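Local coordinates for type-2 ice-structuring protein (Brachyopsis rostratus, PDB 2ZIB) that binds ice crystals and inhibits their growth, giving fish blood antifreeze protection without needing calcium, on a C-type lectin fold, at residues A[65-70]-A[125-130]; A[104-109]-A[116-121]. One frame throughout, in Å; residues are numbered along the deposited sequence.

After the N-terminal strands and helices 31-40 and 51-60, the chain forms strand 65-67, turns a corner at Gly68 and leaves through 69-70. It then travels to strand 104-107, which folds back on 115-118 after the connection 108-114; contact 2 closes this small hairpin, with the disulfide of Cys104 and Cys120 at its far end. Strand 124-131 follows almost at once and returns alongside 65-67, so contact 1 closes the much longer excursion that contains the whole hairpin. The two contacts therefore nest rather than cross. Strands 65-67 and 104-107 are neighbours, with Met107 N lying 2.9 Å from Val65 O, which places both contacts in one mixed sheet of the C-type lectin domain.

Contact 1: A[65-70]-A[125-130]; sequences VWIGGS and ASICAK
Trp66 and Ser126 face each other as a parallel bridge between strands 65-67 and 125-130, their CA atoms 4.5 Å apart. The pairing is short. Trp66 N donates to Ala125 O at 2.9 Å with an N-H...O angle of 157°, whereas the return bond from Ile127 N to Trp66 O is weak at 3.4 Å. The strand axes diverge by 38° and the chain turns a corner at Gly68, consistent with the short pairing.

The Trp66 side chain leaves on the Ser126 face. Its CB packs 4.0 Å from Ser126 CB and also nears Ala125 O. With CG anti to the carbonyl carbon (chi1 -70°), the indole begins beside this same oxygen, Ala125 O, which sits obliquely to the ring at 4.1 Å from Trp66 CG and 4.0 Å from CD1. Farther out the ring leaves strand 125-130: NE1 hydrogen-bonds Met29 O and Ala122 O, and CE3 packs on Met105 O of the adjoining strand. Trp31 and His124 make edge-to-face contacts with the indole.

On the other face Ile67 and Ile127 run side by side, CG2 to CG2 at 3.7 Å, and Val65 CG2 joins them looser. Two different surfaces thus flank one brief parallel pairing in the domain core: aliphatic methyls on one, and on the other an indole whose buried N-H is satisfied by backbone carbonyls.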
ATOM      1  N   VAL A  65       8.077  -1.537  -0.681  1.00  7.38           N
ATOM      2  CA  VAL A  65       7.014  -1.071  -1.592  1.00  7.03           C
ATOM      3  C   VAL A  65       6.235   0.044  -0.937  1.00  6.48           C
ATOM      4  O   VAL A  65       5.897  -0.004   0.258  1.00  6.87           O
ATOM      5  CB  VAL A  65       5.995  -2.194  -2.018  1.00  8.91           C
ATOM      6  CG1 VAL A  65       6.627  -3.144  -3.008  1.00  9.87           C
ATOM      7  CG2 VAL A  65       5.342  -2.915  -0.820  1.00  8.87           C
ATOM      8  N   TRP A  66       5.925   1.061  -1.729  1.00  5.79           N
ATOM      9  CA  TRP A  66       4.918   2.034  -1.311  1.00  5.89           C
ATOM     10  C   TRP A  66       3.536   1.400  -1.170  1.00  6.08           C
ATOM     11  O   TRP A  66       3.146   0.606  -2.015  1.00  6.47           O
ATOM     12  CB  TRP A  66       4.848   3.177  -2.317  1.00  6.35           C
ATOM     13  CG  TRP A  66       6.008   4.092  -2.366  1.00  5.70           C
ATOM     14  CD1 TRP A  66       6.697   4.492  -3.502  1.00  7.45           C
ATOM     15  CD2 TRP A  66       6.574   4.854  -1.273  1.00  4.91           C
ATOM     16  NE1 TRP A  66       7.628   5.448  -3.180  1.00  6.35           N
ATOM     17  CE2 TRP A  66       7.539   5.742  -1.836  1.00  5.85           C
ATOM     18  CE3 TRP A  66       6.276   4.969   0.107  1.00  5.72           C
ATOM     19  CZ2 TRP A  66       8.266   6.653  -1.045  1.00  6.85           C
ATOM     20  CZ3 TRP A  66       7.017   5.860   0.885  1.00  6.14           C
ATOM     21  CH2 TRP A  66       7.995   6.703   0.299  1.00  6.68           C
ATOM     22  N   ILE A  67       2.844   1.755  -0.092  1.00  5.73           N
ATOM     23  CA  ILE A  67       1.414   1.419   0.089  1.00  6.66           C
ATOM     24  C   ILE A  67       0.640   2.700   0.340  1.00  6.47           C
ATOM     25  O   ILE A  67       1.232   3.796   0.347  1.00  6.50           O
ATOM     26  CB  ILE A  67       1.223   0.320   1.160  1.00  6.70           C
ATOM     27  CG1 ILE A  67       1.840   0.736   2.515  1.00  7.66           C
ATOM     28  CG2 ILE A  67       1.816  -1.017   0.624  1.00  8.47           C
ATOM     29  CD1 ILE A  67       1.508  -0.225   3.650  1.00  8.49           C
ATOM     30  N   GLY A  68      -0.680   2.605   0.547  1.00  6.06           N
ATOM     31  CA  GLY A  68      -1.492   3.798   0.364  1.00  6.46           C
ATOM     32  C   GLY A  68      -1.644   4.763   1.515  1.00  6.01           C
ATOM     33  O   GLY A  68      -2.540   5.602   1.489  1.00  7.46           O
ATOM     34  N   GLY A  69      -0.762   4.690   2.519  1.00  6.07           N
ATOM     35  CA  GLY A  69      -0.868   5.534   3.685  1.00  6.66           C
ATOM     36  C   GLY A  69      -0.084   6.829   3.511  1.00  6.39           C
ATOM     37  O   GLY A  69       1.050   6.852   2.999  1.00  6.77           O
ATOM     38  N   SER A  70      -0.667   7.931   3.979  1.00  7.05           N
ATOM     39  CA  SER A  70       0.101   9.176   4.103  1.00  6.89           C
ATOM     40  C   SER A  70      -0.444   9.979   5.284  1.00  6.75           C
ATOM     41  O   SER A  70      -1.599   9.791   5.693  1.00  7.85           O
ATOM     42  CB  SER A  70       0.090  10.013   2.789  1.00  7.85           C
ATOM     43  OG  SER A  70      -1.220  10.509   2.503  1.00  8.71           O
ATOM     44  N   ALA A 125       9.322   0.561  -5.730  1.00  7.18           N
ATOM     45  CA  ALA A 125       8.221  -0.227  -6.279  1.00  6.53           C
ATOM     46  C   ALA A 125       6.965  -0.006  -5.418  1.00  7.00           C
ATOM     47  O   ALA A 125       7.034   0.613  -4.338  1.00  7.10           O
ATOM     48  CB  ALA A 125       8.641  -1.717  -6.319  1.00  8.29           C
ATOM     49  N   SER A 126       5.823  -0.531  -5.889  1.00  6.76           N
ATOM     50  CA  SER A 126       4.576  -0.253  -5.189  1.00  7.01           C
ATOM     51  C   SER A 126       3.594  -1.360  -5.440  1.00  6.87           C
ATOM     52  O   SER A 126       3.781  -2.224  -6.312  1.00  7.44           O
ATOM     53  CB  SER A 126       4.042   1.110  -5.636  1.00  6.90           C
ATOM     54  OG  SER A 126       3.858   1.158  -7.071  1.00  7.13           O
ATOM     55  N   ILE A 127       2.485  -1.292  -4.734  1.00  6.53           N
ATOM     56  CA  ILE A 127       1.394  -2.261  -4.895  1.00  6.36           C
ATOM     57  C   ILE A 127       0.074  -1.529  -4.919  1.00  5.46           C
ATOM     58  O   ILE A 127      -0.211  -0.675  -4.045  1.00  6.46           O
ATOM     59  CB  ILE A 127       1.435  -3.390  -3.855  1.00  8.57           C
ATOM     60  CG1 ILE A 127       0.380  -4.458  -4.125  1.00 12.68           C
ATOM     61  CG2 ILE A 127       1.436  -2.865  -2.504  1.00 10.73           C
ATOM     62  CD1 ILE A 127       0.976  -5.878  -4.337  1.00 18.54           C
ATOM     63  N   CYS A 128      -0.718  -1.825  -5.968  1.00  6.65           N
ATOM     64  CA  CYS A 128      -2.063  -1.250  -6.090  1.00  6.29           C
ATOM     65  C   CYS A 128      -3.110  -2.269  -5.704  1.00  7.28           C
ATOM     66  O   CYS A 128      -2.862  -3.480  -5.761  1.00  7.68           O
ATOM     67  CB  CYS A 128      -2.365  -0.857  -7.552  1.00  7.15           C
ATOM     68  SG  CYS A 128      -1.127   0.214  -8.358  1.00  7.72           S
ATOM     69  N   ALA A 129      -4.307  -1.778  -5.364  1.00  6.60           N
ATOM     70  CA  ALA A 129      -5.452  -2.651  -5.135  1.00  6.82           C
ATOM     71  C   ALA A 129      -6.711  -2.017  -5.703  1.00  6.88           C
ATOM     72  O   ALA A 129      -6.803  -0.787  -5.838  1.00  7.59           O
ATOM     73  CB  ALA A 129      -5.625  -2.919  -3.645  1.00  8.08           C
ATOM     74  N   LYS A 130      -7.691  -2.881  -5.993  1.00  7.32           N
ATOM     75  CA  LYS A 130      -9.039  -2.425  -6.370  1.00  7.33           C
ATOM     76  C   LYS A 130      -9.982  -3.615  -6.162  1.00  7.97           C
ATOM     77  O   LYS A 130      -9.540  -4.760  -5.958  1.00  9.16           O
ATOM     78  CB  LYS A 130      -9.128  -1.934  -7.822  1.00  8.06           C
ATOM     79  CG  LYS A 130      -8.741  -2.971  -8.911  1.00  7.60           C
ATOM     80  CD  LYS A 130      -8.619  -2.277 -10.265  1.00  8.16           C
ATOM     81  CE  LYS A 130      -8.187  -3.228 -11.350  1.00  8.22           C
ATOM     82  NZ  LYS A 130      -7.999  -2.481 -12.651  1.00  8.10           N
TER

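Contact 2: A[104-109]-A[116-121]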
ATOM      1  N   CYS A 104       5.059   9.619   3.971  1.00  6.48           N
ATOM      2  CA  CYS A 104       4.454   8.568   3.147  1.00  6.62           C
ATOM      3  C   CYS A 104       4.786   7.157   3.684  1.00  5.38           C
ATOM      4  O   CYS A 104       5.931   6.877   4.100  1.00  7.18           O
ATOM      5  CB  CYS A 104       4.942   8.703   1.709  1.00  6.91           C
ATOM      6  SG  CYS A 104       4.078   9.988   0.804  1.00  7.24           S
ATOM      7  N   MET A 105       3.801   6.254   3.655  1.00  6.26           N
ATOM      8  CA  MET A 105       3.947   4.929   4.243  1.00  6.33           C
ATOM      9  C   MET A 105       4.460   3.908   3.259  1.00  6.03           C
ATOM     10  O   MET A 105       3.970   3.807   2.127  1.00  6.26           O
ATOM     11  CB  MET A 105       2.577   4.503   4.729  1.00  6.32           C
ATOM     12  CG  MET A 105       2.515   3.160   5.463  1.00  7.84           C
ATOM     13  SD  MET A 105       0.818   2.555   5.632  1.00  8.04           S
ATOM     14  CE  MET A 105       0.154   3.582   6.945  1.00  9.53           C
ATOM     15  N   GLN A 106       5.410   3.093   3.704  1.00  6.26           N
ATOM     16  CA  GLN A 106       5.873   1.980   2.914  1.00  6.21           C
ATOM     17  C   GLN A 106       5.956   0.722   3.771  1.00  6.01           C
ATOM     18  O   GLN A 106       6.113   0.797   4.984  1.00  7.30           O
ATOM     19  CB  GLN A 106       7.263   2.208   2.321  1.00  6.53           C
ATOM     20  CG  GLN A 106       8.312   2.584   3.323  1.00  7.66           C
ATOM     21  CD  GLN A 106       9.696   2.746   2.731  1.00  7.19           C
ATOM     22  OE1 GLN A 106      10.626   2.110   3.245  1.00  8.00           O
ATOM     23  NE2 GLN A 106       9.848   3.551   1.691  1.00  9.01           N
ATOM     24  N   MET A 107       5.916  -0.422   3.089  1.00  6.48           N
ATOM     25  CA  MET A 107       6.402  -1.695   3.673  1.00  6.86           C
ATOM     26  C   MET A 107       7.918  -1.664   3.505  1.00  6.81           C
ATOM     27  O   MET A 107       8.422  -1.487   2.363  1.00  7.46           O
ATOM     28  CB  MET A 107       5.793  -2.897   2.967  1.00  8.23           C
ATOM     29  CG  MET A 107       4.264  -2.930   3.077  1.00 10.28           C
ATOM     30  SD  MET A 107       3.538  -4.215   2.034  1.00 12.43           S
ATOM     31  CE  MET A 107       3.083  -5.433   3.181  1.00 12.60           C
ATOM     32  N   THR A 108       8.653  -1.873   4.613  1.00  7.12           N
ATOM     33  CA  THR A 108      10.106  -1.804   4.592  1.00  6.77           C
ATOM     34  C   THR A 108      10.765  -3.081   4.083  1.00  6.62           C
ATOM     35  O   THR A 108      10.093  -4.075   3.757  1.00  7.72           O
ATOM     36  CB  THR A 108      10.672  -1.444   5.961  1.00  6.73           C
ATOM     37  OG1 THR A 108      10.398  -2.510   6.894  1.00  6.86           O
ATOM     38  CG2 THR A 108      10.148  -0.121   6.521  1.00  8.08           C
ATOM     39  N   ALA A 109      12.097  -3.051   4.015  1.00  7.41           N
ATOM     40  CA  ALA A 109      12.899  -4.182   3.576  1.00  7.56           C
ATOM     41  C   ALA A 109      12.989  -5.279   4.647  1.00  8.63           C
ATOM     42  O   ALA A 109      13.497  -6.361   4.355  1.00 11.76           O
ATOM     43  CB  ALA A 109      14.285  -3.707   3.236  1.00  9.21           C
ATOM     44  N   ASP A 116       6.935   1.833   7.691  1.00  6.41           N
ATOM     45  CA  ASP A 116       7.680   2.993   8.135  1.00  6.53           C
ATOM     46  C   ASP A 116       7.252   4.177   7.297  1.00  6.30           C
ATOM     47  O   ASP A 116       6.742   3.997   6.177  1.00  7.03           O
ATOM     48  CB  ASP A 116       9.183   2.712   8.040  1.00  6.99           C
ATOM     49  CG  ASP A 116      10.059   3.671   8.815  1.00  8.18           C
ATOM     50  OD1 ASP A 116       9.573   4.548   9.557  1.00  8.82           O
ATOM     51  OD2 ASP A 116      11.299   3.507   8.717  1.00 10.29           O
ATOM     52  N   ASP A 117       7.477   5.377   7.841  1.00  6.10           N
ATOM     53  CA  ASP A 117       7.130   6.615   7.146  1.00  6.85           C
ATOM     54  C   ASP A 117       8.392   7.283   6.643  1.00  6.44           C
ATOM     55  O   ASP A 117       9.307   7.579   7.410  1.00  7.84           O
ATOM     56  CB  ASP A 117       6.247   7.527   8.045  1.00  8.22           C
ATOM     57  CG  ASP A 117       6.773   7.834   9.437  1.00  8.88           C
ATOM     58  OD1 ASP A 117       7.592   7.120  10.062  1.00  9.55           O
ATOM     59  OD2 ASP A 117       6.253   8.831  10.002  1.00  9.37           O
ATOM     60  N   LEU A 118       8.458   7.428   5.323  1.00  6.48           N
ATOM     61  CA  LEU A 118       9.668   7.883   4.615  1.00  7.01           C
ATOM     62  C   LEU A 118       9.324   9.139   3.808  1.00  6.67           C
ATOM     63  O   LEU A 118       8.134   9.432   3.580  1.00  6.75           O
ATOM     64  CB  LEU A 118      10.127   6.790   3.628  1.00  8.65           C
ATOM     65  CG  LEU A 118      11.054   5.717   4.178  1.00  9.78           C
ATOM     66  CD1 LEU A 118      12.421   6.237   4.500  1.00 12.12           C
ATOM     67  CD2 LEU A 118      10.511   4.921   5.393  1.00 10.74           C
ATOM     68  N   PRO A 119      10.344   9.848   3.297  1.00  6.43           N
ATOM     69  CA  PRO A 119      10.058  10.963   2.378  1.00  6.60           C
ATOM     70  C   PRO A 119       9.307  10.473   1.141  1.00  6.65           C
ATOM     71  O   PRO A 119       9.739   9.526   0.479  1.00  6.74           O
ATOM     72  CB  PRO A 119      11.444  11.480   2.022  1.00  7.25           C
ATOM     73  CG  PRO A 119      12.316  11.043   3.185  1.00  7.37           C
ATOM     74  CD  PRO A 119      11.788   9.675   3.545  1.00  7.12           C
ATOM     75  N   CYS A 120       8.217  11.160   0.819  1.00  7.12           N
ATOM     76  CA  CYS A 120       7.402  10.787  -0.321  1.00  6.88           C
ATOM     77  C   CYS A 120       8.197  10.768  -1.646  1.00  6.44           C
ATOM     78  O   CYS A 120       7.849   9.958  -2.513  1.00  7.19           O
ATOM     79  CB  CYS A 120       6.218  11.764  -0.416  1.00  7.04           C
ATOM     80  SG  CYS A 120       5.137  11.700   1.058  1.00  8.27           S
ATOM     81  N   PRO A 121       9.254  11.606  -1.833  1.00  7.07           N
ATOM     82  CA  PRO A 121      10.023  11.517  -3.080  1.00  7.82           C
ATOM     83  C   PRO A 121      10.916  10.279  -3.206  1.00  7.41           C
ATOM     84  O   PRO A 121      11.472  10.082  -4.271  1.00  9.19           O
ATOM     85  CB  PRO A 121      10.899  12.795  -3.056  1.00  9.28           C
ATOM     86  CG  PRO A 121      10.142  13.745  -2.166  1.00  8.73           C
ATOM     87  CD  PRO A 121       9.578  12.852  -1.078  1.00  7.40           C
TER
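Cys104 to Met107 and Asp116 to Leu118 form the two arms of an antiparallel beta hairpin at one side of the C-type lectin sheet. Two hydrogen-bonded pairs, Cys104 with Leu118 and Gln106 with Asp116, each contribute two backbone bonds; in the first, Leu118 N to Cys104 O is 2.9 Å and Cys104 N to Leu118 O 3.1 Å. Met105 and Asp117 form the non-hydrogen-bonded pair between them.

Gln106 makes a broad side-chain contact with Leu118. Its CG stands between the backbone N and the carbonyl carbon (chi1 54°), and the extended chain beyond takes the amide obliquely across the Leu118 side chain. Gln106 CD comes 3.5 Å from Leu118 CD2, while NE2 lies 3.5 Å from Leu118 CG, so the leucine, diagonal to Gln106 on the same face of the hairpin, packs against the amide as well as CG. Trp66 and Ile64 also touch the glutamine.

Near the turn, Thr108 directs CG2 at Asp116, meeting CB at 3.4 Å; its OG1 bonds Cys114 O. At the opposite end a disulfide joins Cys104 SG to Cys120 SG at 2.0 Å, and its chi3 of 95° lies close to the relaxed right angle. Because Cys120 lies past the last bridge, this bond ties the loop after the hairpin to the first arm.

The second arm probably corresponds to the strand that carries the Trp-Asn-Asp motif in calcium-binding relatives. Here the Asp117 carboxylate accepts from backbone N-H groups, OD1 from Asn97 and OD2 from Asp98. Asp116, its CG anti to the backbone N (chi1 -164°), offers OD1 to the next residue along the strand: Asp117 N reaches OD1 of Asp116 at 2.8 Å, from above the carboxylate plane.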